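Local coordinates for protein citryl-spermidine/3,4-dihydroxybenzoyl-citryl-spermidine:spermidine ligase (Bacillus anthracis, PDB 3TO3) that catalyses the ATP-dependent condensation of spermidine with citryl-spermidine intermediates in the biosynthesis of the siderophore petrobactin, at residues 21-26 / 130-135; 17-22 / 393-398; 28-33 / 165-170. All blocks are in the same frame, centred on the assembly; numbering follows the deposited sequence.

In the fold
All three contacts draw on helix 18-37, which meets a different partner at each level. Interaction 2, at its N-terminal end, lies at the surface, away from the annotated sites. The centres of interactions 1 and 2 are about 9 Å apart, and they share Ile21 and Ser22; the centre of interaction 3 is about 10 Å from that of interaction 1. Interactions 1 and 3 are joined through Asp132: its OD1 forms a salt bridge with Lys168 NZ at 2.6 Å, and its OD2 a probable hydrogen bond with Tyr167 OH at 3.1 Å. Together they approach the nucleotide, the side chain of Tyr167 lying about 5 Å and that of Arg26 about 7 Å from the bound ATP.

Interaction 1. Residues 21-26 / 130-135; sequences ISVRRR and FKDTIA
Val23 packs against Asp132 and Thr133 where segments 21-26 and 130-135 pass each other, their axes 9.0 Å apart at closest approach and inclined at 137°, closer to antiparallel than to perpendicular. The tight part of the contact belongs to Val23, whose CA comes within 5.9 Å of Thr133 CA. With CG1 anti to the backbone N (chi1 167°), the valine turns both methyls to Asp132: CG1 lies 3.8 Å from Asp132 CB, while CG2 touches Asp132 OD2 at 3.4 Å. Thr133 adds to the packing, its OG1 3.8 Å from Val23 CB. That hydroxyl is hydrogen-bonded to Ile129 O one turn back in its own helix, which satisfies it although it faces an apolar neighbour.

The Arg26 side is looser and holds a water. Arg26 NH1 and Asp132 OD2 are 3.9 Å apart, a long salt bridge in which the guanidinium and carboxylate planes stand 90° to each other. The water lies between them: in plane at the guanidinium edge, it accepts from Arg26 NH1 at 3.2 Å and donates to Asp132 OD2 at 2.7 Å. Both ionic groups have further partners, Arg26 bonding to Gln30 OE1 through NE and to Asp159 O through NH1, and Asp132 OD1 meeting Lys168 and Gln136. Such surroundings probably keep the buried carboxylate ionised.

Beyond this pair, helix 115-138 turns Phe130, Thr133 and Ile134 to helix 6-15, and Phe130, Lys131 and Ile134 also touch helix 175-181. From helix 18-37, Arg24 NH2 and Arg25 NE both form salt bridges with Glu96 OE1, at the end of strand 94-96.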
ATOM      1  N   ILE B  21      -6.030 -23.574   9.886  1.00 44.79           N
ATOM      2  CA  ILE B  21      -5.471 -23.927  11.186  1.00 39.67           C
ATOM      3  C   ILE B  21      -4.034 -24.434  11.061  1.00 37.52           C
ATOM      4  O   ILE B  21      -3.161 -24.001  11.827  1.00 39.13           O
ATOM      5  CB  ILE B  21      -6.325 -24.972  11.902  1.00 43.75           C
ATOM      6  CG1 ILE B  21      -7.737 -24.432  12.103  1.00 48.13           C
ATOM      7  CG2 ILE B  21      -5.697 -25.398  13.237  1.00 39.48           C
ATOM      8  CD1 ILE B  21      -7.914 -23.565  13.316  1.00 50.82           C
ATOM      9  N   SER B  22      -3.776 -25.321  10.103  1.00 31.41           N
ATOM     10  CA  SER B  22      -2.394 -25.795   9.876  1.00 36.83           C
ATOM     11  C   SER B  22      -1.448 -24.673   9.505  1.00 37.74           C
ATOM     12  O   SER B  22      -0.319 -24.663   9.967  1.00 42.74           O
ATOM     13  CB  SER B  22      -2.291 -26.851   8.779  1.00 40.81           C
ATOM     14  OG  SER B  22      -3.569 -27.304   8.440  1.00 67.77           O
ATOM     15  N   VAL B  23      -1.885 -23.747   8.659  1.00 36.36           N
ATOM     16  CA  VAL B  23      -0.976 -22.683   8.217  1.00 36.01           C
ATOM     17  C   VAL B  23      -0.700 -21.754   9.359  1.00 32.69           C
ATOM     18  O   VAL B  23       0.432 -21.350   9.581  1.00 35.98           O
ATOM     19  CB  VAL B  23      -1.479 -21.943   6.962  1.00 38.12           C
ATOM     20  CG1 VAL B  23      -0.695 -20.619   6.700  1.00 25.33           C
ATOM     21  CG2 VAL B  23      -1.343 -22.870   5.761  1.00 31.23           C
ATOM     22  N   ARG B  24      -1.737 -21.445  10.115  1.00 36.11           N
ATOM     23  CA  ARG B  24      -1.566 -20.575  11.275  1.00 34.03           C
ATOM     24  C   ARG B  24      -0.554 -21.209  12.227  1.00 42.33           C
ATOM     25  O   ARG B  24       0.365 -20.550  12.730  1.00 36.05           O
ATOM     26  CB  ARG B  24      -2.890 -20.370  12.005  1.00 35.99           C
ATOM     27  CG  ARG B  24      -2.827 -19.332  13.099  1.00 39.62           C
ATOM     28  CD  ARG B  24      -4.053 -19.441  13.952  1.00 39.19           C
ATOM     29  NE  ARG B  24      -4.077 -20.706  14.680  1.00 43.96           N
ATOM     30  CZ  ARG B  24      -5.185 -21.237  15.180  1.00 50.12           C
ATOM     31  NH1 ARG B  24      -6.358 -20.621  15.016  1.00 46.65           N
ATOM     32  NH2 ARG B  24      -5.124 -22.386  15.827  1.00 52.40           N
ATOM     33  N   ARG B  25      -0.726 -22.504  12.455  1.00 40.12           N
ATOM     34  CA  ARG B  25       0.131 -23.205  13.371  1.00 42.42           C
ATOM     35  C   ARG B  25       1.571 -23.194  12.857  1.00 43.94           C
ATOM     36  O   ARG B  25       2.505 -22.977  13.628  1.00 39.77           O
ATOM     37  CB  ARG B  25      -0.369 -24.640  13.587  1.00 37.72           C
ATOM     38  CG  ARG B  25      -1.490 -24.688  14.593  1.00 32.71           C
ATOM     39  CD  ARG B  25      -2.228 -25.978  14.496  1.00 28.23           C
ATOM     40  NE  ARG B  25      -3.229 -26.093  15.547  1.00 32.80           N
ATOM     41  CZ  ARG B  25      -3.974 -27.172  15.736  1.00 36.90           C
ATOM     42  NH1 ARG B  25      -3.781 -28.231  14.960  1.00 35.82           N
ATOM     43  NH2 ARG B  25      -4.893 -27.203  16.707  1.00 36.16           N
ATOM     44  N   ARG B  26       1.738 -23.428  11.558  1.00 43.69           N
ATOM     45  CA  ARG B  26       3.063 -23.451  10.969  1.00 38.64           C
ATOM     46  C   ARG B  26       3.744 -22.076  11.101  1.00 40.87           C
ATOM     47  O   ARG B  26       4.919 -21.984  11.483  1.00 36.69           O
ATOM     48  CB  ARG B  26       3.012 -23.888   9.511  1.00 40.17           C
ATOM     49  CG  ARG B  26       4.355 -23.757   8.799  1.00 44.02           C
ATOM     50  CD  ARG B  26       4.256 -23.910   7.287  1.00 41.26           C
ATOM     51  NE  ARG B  26       5.508 -23.456   6.702  1.00 41.75           N
ATOM     52  CZ  ARG B  26       5.774 -23.369   5.401  1.00 49.46           C
ATOM     53  NH1 ARG B  26       4.867 -23.739   4.486  1.00 44.30           N
ATOM     54  NH2 ARG B  26       6.974 -22.925   5.009  1.00 54.24           N
ATOM     55  N   PHE B 130      -2.701 -15.804   5.276  1.00 39.82           N
ATOM     56  CA  PHE B 130      -3.805 -15.690   4.336  1.00 41.26           C
ATOM     57  C   PHE B 130      -3.486 -16.297   2.964  1.00 45.43           C
ATOM     58  O   PHE B 130      -4.242 -17.119   2.458  1.00 41.64           O
ATOM     59  CB  PHE B 130      -4.211 -14.225   4.195  1.00 37.22           C
ATOM     60  CG  PHE B 130      -5.252 -13.968   3.130  1.00 39.72           C
ATOM     61  CD1 PHE B 130      -6.583 -14.341   3.318  1.00 35.38           C
ATOM     62  CD2 PHE B 130      -4.910 -13.305   1.977  1.00 40.62           C
ATOM     63  CE1 PHE B 130      -7.556 -14.076   2.352  1.00 40.06           C
ATOM     64  CE2 PHE B 130      -5.880 -13.019   0.991  1.00 49.40           C
ATOM     65  CZ  PHE B 130      -7.204 -13.418   1.179  1.00 48.94           C
ATOM     66  N   LYS B 131      -2.375 -15.886   2.360  1.00 42.70           N
ATOM     67  CA  LYS B 131      -2.007 -16.438   1.077  1.00 39.38           C
ATOM     68  C   LYS B 131      -1.669 -17.933   1.116  1.00 46.39           C
ATOM     69  O   LYS B 131      -1.954 -18.636   0.143  1.00 38.73           O
ATOM     70  CB  LYS B 131      -0.876 -15.657   0.419  1.00 36.80           C
ATOM     71  CG  LYS B 131      -1.398 -14.459  -0.370  1.00 41.10           C
ATOM     72  CD  LYS B 131      -1.329 -13.167   0.447  1.00 39.96           C
ATOM     73  CE  LYS B 131      -1.643 -11.947  -0.430  1.00 45.91           C
ATOM     74  NZ  LYS B 131      -1.368 -10.644   0.229  1.00 45.92           N
ATOM     75  N   ASP B 132      -1.071 -18.435   2.206  1.00 38.15           N
ATOM     76  CA  ASP B 132      -0.689 -19.822   2.173  1.00 33.78           C
ATOM     77  C   ASP B 132      -1.883 -20.748   2.422  1.00 40.14           C
ATOM     78  O   ASP B 132      -1.946 -21.848   1.862  1.00 36.38           O
ATOM     79  CB  ASP B 132       0.488 -20.172   3.065  1.00 42.62           C
ATOM     80  CG  ASP B 132       1.027 -21.587   2.766  1.00 49.38           C
ATOM     81  OD1 ASP B 132       1.163 -21.961   1.568  1.00 52.66           O
ATOM     82  OD2 ASP B 132       1.305 -22.337   3.720  1.00 47.83           O
ATOM     83  N   THR B 133      -2.830 -20.290   3.234  1.00 41.32           N
ATOM     84  CA  THR B 133      -4.079 -21.017   3.449  1.00 39.81           C
ATOM     85  C   THR B 133      -4.782 -21.336   2.127  1.00 40.06           C
ATOM     86  O   THR B 133      -5.227 -22.447   1.919  1.00 41.99           O
ATOM     87  CB  THR B 133      -5.060 -20.227   4.337  1.00 38.01           C
ATOM     88  OG1 THR B 133      -4.539 -20.136   5.667  1.00 40.41           O
ATOM     89  CG2 THR B 133      -6.429 -20.913   4.359  1.00 34.72           C
ATOM     90  N   ILE B 134      -4.876 -20.367   1.226  1.00 37.57           N
ATOM     91  CA  ILE B 134      -5.514 -20.616  -0.071  1.00 42.01           C
ATOM     92  C   ILE B 134      -4.703 -21.645  -0.880  1.00 45.06           C
ATOM     93  O   ILE B 134      -5.258 -22.566  -1.513  1.00 35.82           O
ATOM     94  CB  ILE B 134      -5.651 -19.314  -0.888  1.00 52.34           C
ATOM     95  CG1 ILE B 134      -6.445 -18.295  -0.082  1.00 62.39           C
ATOM     96  CG2 ILE B 134      -6.367 -19.579  -2.226  1.00 55.13           C
ATOM     97  CD1 ILE B 134      -6.115 -16.867  -0.403  1.00 68.42           C
ATOM     98  N   ALA B 135      -3.384 -21.506  -0.859  1.00 39.28           N
ATOM     99  CA  ALA B 135      -2.574 -22.486  -1.589  1.00 40.08           C
ATOM    100  C   ALA B 135      -2.697 -23.929  -1.008  1.00 33.20           C
ATOM    101  O   ALA B 135      -2.897 -24.883  -1.762  1.00 39.18           O
ATOM    102  CB  ALA B 135      -1.131 -22.045  -1.690  1.00 31.82           C
TER
HETATM  103  O   HOH W   1       1.871 -24.752   4.886  1.00 55.11           O

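Interaction 2. Residues 17-22 / 393-398; sequences SEDYIS and KEKDGT
Lys395 stretches to Asp19 from a type I beta turn, Glu394 to Gly397, in the loop between strand 383-386 and helix 402-408. The turn opens at Glu394, whose O accepts from Gly397 N at 2.7 Å and whose N donates to Thr398 O at 2.9 Å. Lys395 follows and alone bridges to helix 18-37. Its CG is anti to the backbone N (chi1 -167°) and the chain runs extended beyond it, crossing the aspartate side chain at about a right angle. There NZ forms a salt bridge with Asp19 OD1 at 3.6 Å, while CE lies still nearer to that oxygen, at 3.4 Å. The ammonium also bonds to Gln136 O, tying the end of helix 115-138 into this surface contact. Asp19 itself sits in the first turn of its helix, where its N is capped by Ser17 OG at 3.0 Å. After Asp396, Gly397 takes up a positive phi (99°), which carries the chain out of the turn. Thr398 N closes an Asx turn on Asp396 OD1 at 3.0 Å, nearly along its C-O axis. Thr398 OG1 adds a bond to Asp396 OD1 at 2.9 Å, from its syn side and tilted out of the carboxylate plane.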
ATOM      1  N   SER B  17     -11.577 -23.324   6.512  1.00 49.58           N
ATOM      2  CA  SER B  17     -11.246 -24.744   6.534  1.00 45.18           C
ATOM      3  C   SER B  17     -10.175 -25.077   7.559  1.00 52.59           C
ATOM      4  O   SER B  17      -9.714 -24.207   8.302  1.00 53.34           O
ATOM      5  CB  SER B  17     -10.721 -25.168   5.177  1.00 47.82           C
ATOM      6  OG  SER B  17      -9.349 -24.821   5.070  1.00 49.11           O
ATOM      7  N   GLU B  18      -9.783 -26.350   7.566  1.00 54.91           N
ATOM      8  CA  GLU B  18      -8.736 -26.857   8.428  1.00 58.92           C
ATOM      9  C   GLU B  18      -7.347 -26.439   7.954  1.00 57.86           C
ATOM     10  O   GLU B  18      -6.401 -26.433   8.745  1.00 51.53           O
ATOM     11  CB  GLU B  18      -8.786 -28.385   8.484  1.00 69.06           C
ATOM     12  CG  GLU B  18     -10.042 -28.950   9.154  1.00 95.05           C
ATOM     13  CD  GLU B  18      -9.822 -29.367  10.614  1.00108.81           C
ATOM     14  OE1 GLU B  18     -10.631 -30.174  11.121  1.00106.37           O
ATOM     15  OE2 GLU B  18      -8.846 -28.894  11.252  1.00116.29           O
ATOM     16  N   ASP B  19      -7.199 -26.149   6.662  1.00 53.87           N
ATOM     17  CA  ASP B  19      -5.889 -25.744   6.148  1.00 49.27           C
ATOM     18  C   ASP B  19      -5.489 -24.388   6.731  1.00 46.76           C
ATOM     19  O   ASP B  19      -4.309 -24.082   6.901  1.00 46.59           O
ATOM     20  CB  ASP B  19      -5.897 -25.691   4.632  1.00 54.11           C
ATOM     21  CG  ASP B  19      -5.992 -27.074   4.006  1.00 59.02           C
ATOM     22  OD1 ASP B  19      -4.995 -27.810   4.082  1.00 65.65           O
ATOM     23  OD2 ASP B  19      -7.054 -27.422   3.438  1.00 67.11           O
ATOM     24  N   TYR B  20      -6.487 -23.586   7.065  1.00 42.94           N
ATOM     25  CA  TYR B  20      -6.207 -22.353   7.752  1.00 45.35           C
ATOM     26  C   TYR B  20      -5.514 -22.613   9.117  1.00 44.90           C
ATOM     27  O   TYR B  20      -4.537 -21.949   9.452  1.00 39.47           O
ATOM     28  CB  TYR B  20      -7.477 -21.516   7.897  1.00 35.76           C
ATOM     29  CG  TYR B  20      -7.238 -20.299   8.737  1.00 41.31           C
ATOM     30  CD1 TYR B  20      -6.687 -19.156   8.184  1.00 36.96           C
ATOM     31  CD2 TYR B  20      -7.515 -20.310  10.107  1.00 44.04           C
ATOM     32  CE1 TYR B  20      -6.440 -18.032   8.965  1.00 38.83           C
ATOM     33  CE2 TYR B  20      -7.245 -19.212  10.904  1.00 39.45           C
ATOM     34  CZ  TYR B  20      -6.718 -18.064  10.326  1.00 44.77           C
ATOM     35  OH  TYR B  20      -6.472 -16.952  11.110  1.00 48.56           O
ATOM     36  N   ILE B  21      -6.030 -23.574   9.886  1.00 44.79           N
ATOM     37  CA  ILE B  21      -5.471 -23.927  11.186  1.00 39.67           C
ATOM     38  C   ILE B  21      -4.034 -24.434  11.061  1.00 37.52           C
ATOM     39  O   ILE B  21      -3.161 -24.001  11.827  1.00 39.13           O
ATOM     40  CB  ILE B  21      -6.325 -24.972  11.902  1.00 43.75           C
ATOM     41  CG1 ILE B  21      -7.737 -24.432  12.103  1.00 48.13           C
ATOM     42  CG2 ILE B  21      -5.697 -25.398  13.237  1.00 39.48           C
ATOM     43  CD1 ILE B  21      -7.914 -23.565  13.316  1.00 50.82           C
ATOM     44  N   SER B  22      -3.776 -25.321  10.103  1.00 31.41           N
ATOM     45  CA  SER B  22      -2.394 -25.795   9.876  1.00 36.83           C
ATOM     46  C   SER B  22      -1.448 -24.673   9.505  1.00 37.74           C
ATOM     47  O   SER B  22      -0.319 -24.663   9.967  1.00 42.74           O
ATOM     48  CB  SER B  22      -2.291 -26.851   8.779  1.00 40.81           C
ATOM     49  OG  SER B  22      -3.569 -27.304   8.440  1.00 67.77           O
ATOM     50  N   LYS B 393       8.009 -31.665   1.615  1.00 43.52           N
ATOM     51  CA  LYS B 393       7.158 -32.810   1.936  1.00 49.66           C
ATOM     52  C   LYS B 393       5.813 -32.705   1.228  1.00 52.68           C
ATOM     53  O   LYS B 393       5.404 -31.617   0.816  1.00 55.79           O
ATOM     54  CB  LYS B 393       6.915 -32.888   3.439  1.00 49.94           C
ATOM     55  CG  LYS B 393       8.146 -33.127   4.256  1.00 52.49           C
ATOM     56  CD  LYS B 393       7.860 -32.757   5.685  1.00 61.14           C
ATOM     57  CE  LYS B 393       9.105 -32.247   6.379  1.00 68.96           C
ATOM     58  NZ  LYS B 393       8.998 -32.439   7.864  1.00 75.11           N
ATOM     59  N   GLU B 394       5.144 -33.848   1.080  1.00 48.45           N
ATOM     60  CA  GLU B 394       3.799 -33.929   0.517  1.00 55.17           C
ATOM     61  C   GLU B 394       2.799 -33.428   1.551  1.00 58.57           C
ATOM     62  O   GLU B 394       3.110 -33.389   2.748  1.00 53.00           O
ATOM     63  CB  GLU B 394       3.447 -35.376   0.130  1.00 61.06           C
ATOM     64  CG  GLU B 394       4.350 -36.026  -0.891  1.00 71.22           C
ATOM     65  CD  GLU B 394       4.114 -35.529  -2.322  1.00 85.49           C
ATOM     66  OE1 GLU B 394       3.540 -34.430  -2.516  1.00 87.01           O
ATOM     67  OE2 GLU B 394       4.514 -36.251  -3.261  1.00 93.87           O
ATOM     68  N   LYS B 395       1.590 -33.084   1.111  1.00 56.39           N
ATOM     69  CA  LYS B 395       0.606 -32.587   2.059  1.00 61.61           C
ATOM     70  C   LYS B 395       0.540 -33.457   3.318  1.00 64.60           C
ATOM     71  O   LYS B 395       0.408 -32.923   4.432  1.00 66.19           O
ATOM     72  CB  LYS B 395      -0.775 -32.464   1.421  1.00 67.37           C
ATOM     73  CG  LYS B 395      -1.767 -31.643   2.272  1.00 74.46           C
ATOM     74  CD  LYS B 395      -3.111 -31.445   1.554  1.00 80.59           C
ATOM     75  CE  LYS B 395      -3.802 -30.144   1.959  1.00 80.81           C
ATOM     76  NZ  LYS B 395      -5.076 -29.948   1.194  1.00 83.22           N
ATOM     77  N   ASP B 396       0.654 -34.780   3.147  1.00 57.75           N
ATOM     78  CA  ASP B 396       0.513 -35.739   4.267  1.00 58.53           C
ATOM     79  C   ASP B 396       1.807 -35.950   5.075  1.00 63.53           C
ATOM     80  O   ASP B 396       1.838 -36.776   6.011  1.00 62.85           O
ATOM     81  CB  ASP B 396      -0.026 -37.103   3.790  1.00 71.18           C
ATOM     82  CG  ASP B 396       0.997 -37.902   2.955  1.00 87.75           C
ATOM     83  OD1 ASP B 396       2.185 -37.495   2.865  1.00 89.15           O
ATOM     84  OD2 ASP B 396       0.613 -38.950   2.383  1.00 89.54           O
ATOM     85  N   GLY B 397       2.870 -35.236   4.686  1.00 48.07           N
ATOM     86  CA  GLY B 397       4.129 -35.259   5.425  1.00 43.73           C
ATOM     87  C   GLY B 397       5.244 -36.150   4.903  1.00 49.49           C
ATOM     88  O   GLY B 397       6.352 -36.115   5.410  1.00 54.90           O
ATOM     89  N   THR B 398       4.960 -36.976   3.911  1.00 54.47           N
ATOM     90  CA  THR B 398       5.985 -37.830   3.322  1.00 54.67           C
ATOM     91  C   THR B 398       6.983 -36.974   2.555  1.00 47.90           C
ATOM     92  O   THR B 398       6.592 -36.266   1.650  1.00 48.77           O
ATOM     93  CB  THR B 398       5.344 -38.793   2.308  1.00 52.88           C
ATOM     94  OG1 THR B 398       4.278 -39.478   2.942  1.00 55.40           O
ATOM     95  CG2 THR B 398       6.351 -39.795   1.788  1.00 53.77           C
TER

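Interaction 3. Residues 28-33 / 165-170; sequences LRQLVE and PSYKAR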
ATOM      1  N   LEU B  28       3.122 -19.635  13.216  1.00 37.83           N
ATOM      2  CA  LEU B  28       3.499 -19.421  14.597  1.00 37.08           C
ATOM      3  C   LEU B  28       4.763 -20.212  14.965  1.00 37.82           C
ATOM      4  O   LEU B  28       5.654 -19.695  15.635  1.00 41.70           O
ATOM      5  CB  LEU B  28       2.360 -19.798  15.537  1.00 42.03           C
ATOM      6  CG  LEU B  28       1.319 -18.713  15.732  1.00 44.49           C
ATOM      7  CD1 LEU B  28       0.156 -19.290  16.528  1.00 43.86           C
ATOM      8  CD2 LEU B  28       1.982 -17.593  16.492  1.00 45.68           C
ATOM      9  N   ARG B  29       4.835 -21.460  14.519  1.00 32.96           N
ATOM     10  CA  ARG B  29       5.979 -22.301  14.840  1.00 38.90           C
ATOM     11  C   ARG B  29       7.288 -21.676  14.319  1.00 37.52           C
ATOM     12  O   ARG B  29       8.271 -21.554  15.068  1.00 36.99           O
ATOM     13  CB  ARG B  29       5.766 -23.730  14.313  1.00 32.11           C
ATOM     14  CG  ARG B  29       6.969 -24.633  14.470  1.00 34.32           C
ATOM     15  CD  ARG B  29       6.683 -26.068  13.980  1.00 39.97           C
ATOM     16  NE  ARG B  29       6.439 -26.128  12.528  1.00 45.21           N
ATOM     17  CZ  ARG B  29       7.342 -25.823  11.590  1.00 46.75           C
ATOM     18  NH1 ARG B  29       8.560 -25.423  11.930  1.00 49.53           N
ATOM     19  NH2 ARG B  29       7.032 -25.899  10.299  1.00 53.15           N
ATOM     20  N   GLN B  30       7.294 -21.260  13.051  1.00 35.94           N
ATOM     21  CA  GLN B  30       8.519 -20.734  12.459  1.00 38.58           C
ATOM     22  C   GLN B  30       8.833 -19.410  13.180  1.00 40.54           C
ATOM     23  O   GLN B  30       9.986 -19.157  13.521  1.00 35.30           O
ATOM     24  CB  GLN B  30       8.425 -20.590  10.921  1.00 34.06           C
ATOM     25  CG  GLN B  30       8.215 -21.961  10.195  1.00 43.74           C
ATOM     26  CD  GLN B  30       8.276 -21.901   8.657  1.00 47.56           C
ATOM     27  OE1 GLN B  30       7.985 -22.899   7.971  1.00 43.66           O
ATOM     28  NE2 GLN B  30       8.691 -20.751   8.114  1.00 45.92           N
ATOM     29  N   LEU B  31       7.798 -18.621  13.490  1.00 30.11           N
ATOM     30  CA  LEU B  31       8.002 -17.367  14.243  1.00 33.88           C
ATOM     31  C   LEU B  31       8.706 -17.601  15.591  1.00 36.82           C
ATOM     32  O   LEU B  31       9.710 -16.970  15.888  1.00 43.81           O
ATOM     33  CB  LEU B  31       6.692 -16.606  14.459  1.00 29.83           C
ATOM     34  CG  LEU B  31       6.704 -15.295  15.269  1.00 37.48           C
ATOM     35  CD1 LEU B  31       7.605 -14.226  14.651  1.00 30.77           C
ATOM     36  CD2 LEU B  31       5.290 -14.754  15.379  1.00 38.66           C
ATOM     37  N   VAL B  32       8.177 -18.514  16.399  1.00 32.88           N
ATOM     38  CA  VAL B  32       8.712 -18.697  17.717  1.00 29.93           C
ATOM     39  C   VAL B  32      10.136 -19.259  17.609  1.00 35.01           C
ATOM     40  O   VAL B  32      11.040 -18.785  18.283  1.00 41.41           O
ATOM     41  CB  VAL B  32       7.756 -19.563  18.612  1.00 42.02           C
ATOM     42  CG1 VAL B  32       8.409 -19.898  19.941  1.00 35.56           C
ATOM     43  CG2 VAL B  32       6.418 -18.810  18.850  1.00 30.12           C
ATOM     44  N   GLU B  33      10.336 -20.227  16.719  1.00 30.38           N
ATOM     45  CA  GLU B  33      11.667 -20.776  16.453  1.00 33.42           C
ATOM     46  C   GLU B  33      12.688 -19.706  16.179  1.00 34.80           C
ATOM     47  O   GLU B  33      13.781 -19.722  16.753  1.00 36.35           O
ATOM     48  CB  GLU B  33      11.651 -21.787  15.291  1.00 30.36           C
ATOM     49  CG  GLU B  33      10.917 -23.063  15.666  1.00 37.63           C
ATOM     50  CD  GLU B  33      10.798 -24.088  14.529  1.00 49.53           C
ATOM     51  OE1 GLU B  33      11.239 -23.802  13.381  1.00 51.18           O
ATOM     52  OE2 GLU B  33      10.253 -25.197  14.799  1.00 45.07           O
ATOM     53  N   PRO B 165       9.413 -16.658   9.031  1.00 49.96           N
ATOM     54  CA  PRO B 165       8.018 -16.847   9.445  1.00 52.72           C
ATOM     55  C   PRO B 165       6.993 -16.214   8.490  1.00 52.58           C
ATOM     56  O   PRO B 165       5.906 -16.790   8.334  1.00 48.65           O
ATOM     57  CB  PRO B 165       7.976 -16.275  10.866  1.00 48.86           C
ATOM     58  CG  PRO B 165       9.266 -15.500  11.023  1.00 42.11           C
ATOM     59  CD  PRO B 165      10.252 -16.125  10.119  1.00 42.67           C
ATOM     60  N   SER B 166       7.284 -15.100   7.825  1.00 47.30           N
ATOM     61  CA  SER B 166       6.358 -14.815   6.742  1.00 56.79           C
ATOM     62  C   SER B 166       7.000 -15.115   5.367  1.00 55.91           C
ATOM     63  O   SER B 166       7.662 -14.255   4.763  1.00 67.47           O
ATOM     64  CB  SER B 166       5.943 -13.342   6.827  1.00 58.94           C
ATOM     65  OG  SER B 166       7.085 -12.520   6.771  1.00 55.71           O
ATOM     66  N   TYR B 167       6.668 -16.288   4.835  1.00 50.81           N
ATOM     67  CA  TYR B 167       7.235 -16.803   3.594  1.00 49.10           C
ATOM     68  C   TYR B 167       6.375 -16.573   2.354  1.00 47.62           C
ATOM     69  O   TYR B 167       6.783 -16.884   1.239  1.00 59.93           O
ATOM     70  CB  TYR B 167       7.464 -18.323   3.774  1.00 56.25           C
ATOM     71  CG  TYR B 167       6.280 -19.094   4.388  1.00 46.42           C
ATOM     72  CD1 TYR B 167       5.221 -19.533   3.596  1.00 49.67           C
ATOM     73  CD2 TYR B 167       6.205 -19.344   5.753  1.00 51.85           C
ATOM     74  CE1 TYR B 167       4.137 -20.225   4.136  1.00 49.94           C
ATOM     75  CE2 TYR B 167       5.120 -20.042   6.308  1.00 46.58           C
ATOM     76  CZ  TYR B 167       4.092 -20.480   5.483  1.00 50.01           C
ATOM     77  OH  TYR B 167       3.009 -21.156   5.993  1.00 50.90           O
ATOM     78  N   LYS B 168       5.124 -16.227   2.609  1.00 48.55           N
ATOM     79  CA  LYS B 168       4.074 -15.809   1.669  1.00 53.69           C
ATOM     80  C   LYS B 168       3.498 -14.375   1.560  1.00 49.42           C
ATOM     81  O   LYS B 168       2.382 -14.226   1.059  1.00 54.06           O
ATOM     82  CB  LYS B 168       3.020 -16.903   1.469  1.00 54.91           C
ATOM     83  CG  LYS B 168       2.861 -17.280  -0.003  1.00 53.64           C
ATOM     84  CD  LYS B 168       2.120 -18.603  -0.131  1.00 47.33           C
ATOM     85  CE  LYS B 168       3.089 -19.735  -0.423  1.00 49.47           C
ATOM     86  NZ  LYS B 168       2.379 -21.015  -0.565  1.00 52.49           N
ATOM     87  N   ALA B 169       4.080 -13.387   2.220  1.00 44.79           N
ATOM     88  CA  ALA B 169       3.369 -12.117   2.433  1.00 40.53           C
ATOM     89  C   ALA B 169       2.695 -11.548   1.190  1.00 43.25           C
ATOM     90  O   ALA B 169       1.489 -11.219   1.225  1.00 42.77           O
ATOM     91  CB  ALA B 169       4.289 -11.084   3.037  1.00 34.44           C
ATOM     92  N   ARG B 170       3.462 -11.441   0.115  1.00 40.94           N
ATOM     93  CA  ARG B 170       2.983 -10.853  -1.137  1.00 47.20           C
ATOM     94  C   ARG B 170       2.217  -9.543  -0.943  1.00 49.49           C
ATOM     95  O   ARG B 170       1.097  -9.410  -1.451  1.00 46.49           O
ATOM     96  CB  ARG B 170       2.095 -11.837  -1.899  1.00 51.23           C
ATOM     97  CG  ARG B 170       2.854 -12.906  -2.649  1.00 57.97           C
ATOM     98  CD  ARG B 170       1.955 -14.072  -3.053  1.00 49.93           C
ATOM     99  NE  ARG B 170       2.753 -15.265  -3.278  1.00 50.03           N
ATOM    100  CZ  ARG B 170       2.288 -16.427  -3.731  1.00 46.92           C
ATOM    101  NH1 ARG B 170       0.999 -16.578  -4.008  1.00 40.85           N
ATOM    102  NH2 ARG B 170       3.123 -17.449  -3.879  1.00 49.24           N
TER
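Gln30 NE2 donates to His161 O, a residue of the ATP pocket, and also rests beside the Tyr167 ring, 3.7 Å from its CD2. With OE1 already held by Arg26, the amide is gripped at both ends, and these two bonds fix which way the group is turned. Its plane makes an angle of 44° with the ring, an oblique meeting of side chains that cross at about a right angle. Gln30 gets there on a chain that is extended beyond CG, with CG anti to the carbonyl carbon (chi1 -63°).

Tyr167 has its CG between the backbone N and the carbonyl carbon (chi1 47°). From there the ring swings to helix 18-37, where it also packs on Val23 and Val27, and its hydroxyl finds Asp132 on helix 115-138.

Closer backbone packing comes from Pro165. Its CA lies 4.8 Å from Leu31 CA, and its ring lies on the helix backbone, CB approaching Leu31 N at 3.5 Å. Leu31 CB and Pro165 CB meet at 3.8 Å. Gln30 CB adds a contact with Pro165 CA at 4.0 Å. Leu31 also touches Phe121 and Leu125 of helix 115-138 and Val100 and Leu104 of helix 100-110, so this apolar patch is closed on several sides.

With the tyrosine side chain near the bound ATP, and Gln30 bonded to the backbone of a pocket residue, the arrangement is consistent with a second shell behind the nucleotide site of this IucA/IucC-family synthetase.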